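Local coordinates for protein CmeC (Campylobacter jejuni, PDB 4MT4) that probably serves as the outer membrane channel through which a multidrug efflux system expels its substrates from the cell, at residues B[362-365]-B[366-370]. Numbering follows the deposited sequence.
Sequences LITA and FGEIR
Phe366 meets Leu362 one helical turn back: its N donates to Leu362 O over 3.1 Å in a nearly straight bond (N-H...O 166°), and its ring runs alongside the leucine, both side chains pointing the same way. The touch is made by one branch, Leu362 CD2, which comes within 3.6 Å of Phe366 CE1. The ring also stands edge-to-face with Tyr14 and packs on Leu244 of a neighbouring subunit. Gly367 continues the ladder with its N on Ile363 O at 3.1 Å, a more bent bond. Glu368 N then reaches Thr364 O at 2.9 Å. With CG beside its own backbone N (chi1 -65°) and the chain extended beyond, Glu368 leans back along the helix, laying CG 3.2 Å from Thr364 O. Its OE2 comes to 3.4 Å from the Thr364 methyl, CG2. That is a van der Waals touch; the other carboxylate oxygen, Glu368 OE1, forms a salt bridge with Arg272, and Thr364 OG1 bonds back to Asn360 O. Ile369 is next, its N bonded to Ala365 O at 3.0 Å and its CG1 close to that same oxygen. Beyond it, Arg370 reaches backbone oxygens of Ile243 and Lys246 of the neighbouring subunit. These successive i to i+4 bonds belong to the alpha-helix 339-405, one of the long helices of the trimeric outer membrane factor fold.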
ATOM      1  N   LEU B 362     -14.974  -8.090 -10.040  1.00 38.11           N
ATOM      2  CA  LEU B 362     -16.333  -8.618 -10.097  1.00 46.55           C
ATOM      3  C   LEU B 362     -16.688  -9.360  -8.812  1.00 43.36           C
ATOM      4  O   LEU B 362     -17.744  -9.128  -8.221  1.00 43.75           O
ATOM      5  CB  LEU B 362     -16.502  -9.548 -11.302  1.00 56.67           C
ATOM      6  CG  LEU B 362     -17.405  -9.062 -12.439  1.00 60.02           C
ATOM      7  CD1 LEU B 362     -17.519 -10.124 -13.521  1.00 55.60           C
ATOM      8  CD2 LEU B 362     -18.780  -8.680 -11.913  1.00 59.53           C
ATOM      9  N   ILE B 363     -15.796 -10.251  -8.388  1.00 39.36           N
ATOM     10  CA  ILE B 363     -16.008 -11.056  -7.187  1.00 41.19           C
ATOM     11  C   ILE B 363     -16.148 -10.186  -5.940  1.00 48.59           C
ATOM     12  O   ILE B 363     -17.038 -10.404  -5.117  1.00 52.27           O
ATOM     13  CB  ILE B 363     -14.852 -12.059  -6.972  1.00 35.57           C
ATOM     14  CG1 ILE B 363     -14.730 -13.007  -8.165  1.00 48.31           C
ATOM     15  CG2 ILE B 363     -15.041 -12.839  -5.681  1.00 56.50           C
ATOM     16  CD1 ILE B 363     -16.044 -13.606  -8.615  1.00 47.15           C
ATOM     17  N   THR B 364     -15.263  -9.202  -5.812  1.00 54.16           N
ATOM     18  CA  THR B 364     -15.271  -8.289  -4.675  1.00 47.06           C
ATOM     19  C   THR B 364     -16.555  -7.468  -4.633  1.00 37.92           C
ATOM     20  O   THR B 364     -17.161  -7.304  -3.575  1.00 46.72           O
ATOM     21  CB  THR B 364     -14.056  -7.340  -4.712  1.00 52.31           C
ATOM     22  OG1 THR B 364     -12.849  -8.095  -4.549  1.00 50.28           O
ATOM     23  CG2 THR B 364     -14.148  -6.301  -3.605  1.00 44.79           C
ATOM     24  N   ALA B 365     -16.967  -6.962  -5.792  1.00 42.73           N
ATOM     25  CA  ALA B 365     -18.176  -6.152  -5.898  1.00 38.25           C
ATOM     26  C   ALA B 365     -19.409  -6.908  -5.410  1.00 52.21           C
ATOM     27  O   ALA B 365     -20.207  -6.377  -4.635  1.00 44.89           O
ATOM     28  CB  ALA B 365     -18.377  -5.690  -7.331  1.00 40.48           C
ATOM     29  N   PHE B 366     -19.556  -8.148  -5.868  1.00 44.50           N
ATOM     30  CA  PHE B 366     -20.675  -8.993  -5.468  1.00 51.06           C
ATOM     31  C   PHE B 366     -20.628  -9.318  -3.977  1.00 50.23           C
ATOM     32  O   PHE B 366     -21.665  -9.457  -3.331  1.00 49.54           O
ATOM     33  CB  PHE B 366     -20.685 -10.285  -6.288  1.00 43.68           C
ATOM     34  CG  PHE B 366     -21.418 -10.169  -7.597  1.00 53.31           C
ATOM     35  CD1 PHE B 366     -20.974  -9.302  -8.582  1.00 44.55           C
ATOM     36  CD2 PHE B 366     -22.540 -10.942  -7.849  1.00 50.49           C
ATOM     37  CE1 PHE B 366     -21.644  -9.198  -9.787  1.00 49.00           C
ATOM     38  CE2 PHE B 366     -23.212 -10.845  -9.053  1.00 52.62           C
ATOM     39  CZ  PHE B 366     -22.764  -9.970 -10.022  1.00 52.82           C
ATOM     40  N   GLY B 367     -19.419  -9.445  -3.439  1.00 47.97           N
ATOM     41  CA  GLY B 367     -19.243  -9.714  -2.025  1.00 42.79           C
ATOM     42  C   GLY B 367     -19.663  -8.524  -1.187  1.00 48.17           C
ATOM     43  O   GLY B 367     -20.288  -8.678  -0.139  1.00 54.18           O
ATOM     44  N   GLU B 368     -19.320  -7.331  -1.660  1.00 46.87           N
ATOM     45  CA  GLU B 368     -19.701  -6.095  -0.986  1.00 47.46           C
ATOM     46  C   GLU B 368     -21.214  -5.901  -1.007  1.00 48.64           C
ATOM     47  O   GLU B 368     -21.802  -5.445  -0.029  1.00 47.07           O
ATOM     48  CB  GLU B 368     -19.015  -4.889  -1.634  1.00 34.26           C
ATOM     49  CG  GLU B 368     -17.501  -4.868  -1.507  1.00 55.76           C
ATOM     50  CD  GLU B 368     -16.862  -3.727  -2.280  1.00 58.83           C
ATOM     51  OE1 GLU B 368     -17.588  -3.017  -3.006  1.00 40.96           O
ATOM     52  OE2 GLU B 368     -15.633  -3.543  -2.160  1.00 52.19           O
ATOM     53  N   ILE B 369     -21.838  -6.255  -2.128  1.00 44.26           N
ATOM     54  CA  ILE B 369     -23.283  -6.114  -2.290  1.00 44.07           C
ATOM     55  C   ILE B 369     -24.042  -7.038  -1.341  1.00 44.69           C
ATOM     56  O   ILE B 369     -25.038  -6.635  -0.736  1.00 45.05           O
ATOM     57  CB  ILE B 369     -23.714  -6.397  -3.748  1.00 44.70           C
ATOM     58  CG1 ILE B 369     -23.220  -5.280  -4.671  1.00 47.84           C
ATOM     59  CG2 ILE B 369     -25.229  -6.534  -3.854  1.00 34.81           C
ATOM     60  CD1 ILE B 369     -23.531  -5.515  -6.135  1.00 46.54           C
ATOM     61  N   ARG B 370     -23.566  -8.272  -1.205  1.00 42.25           N
ATOM     62  CA  ARG B 370     -24.184  -9.224  -0.287  1.00 49.50           C
ATOM     63  C   ARG B 370     -24.147  -8.722   1.151  1.00 55.05           C
ATOM     64  O   ARG B 370     -25.157  -8.752   1.852  1.00 49.41           O
ATOM     65  CB  ARG B 370     -23.494 -10.587  -0.365  1.00 54.48           C
ATOM     66  CG  ARG B 370     -24.008 -11.587   0.663  1.00 43.89           C
ATOM     67  CD  ARG B 370     -23.193 -12.871   0.672  1.00 56.78           C
ATOM     68  NE  ARG B 370     -23.822 -13.909   1.485  1.00 72.55           N
ATOM     69  CZ  ARG B 370     -23.607 -15.212   1.331  1.00 75.55           C
ATOM     70  NH1 ARG B 370     -22.782 -15.645   0.387  1.00 58.83           N
ATOM     71  NH2 ARG B 370     -24.224 -16.085   2.116  1.00 68.92           N
TER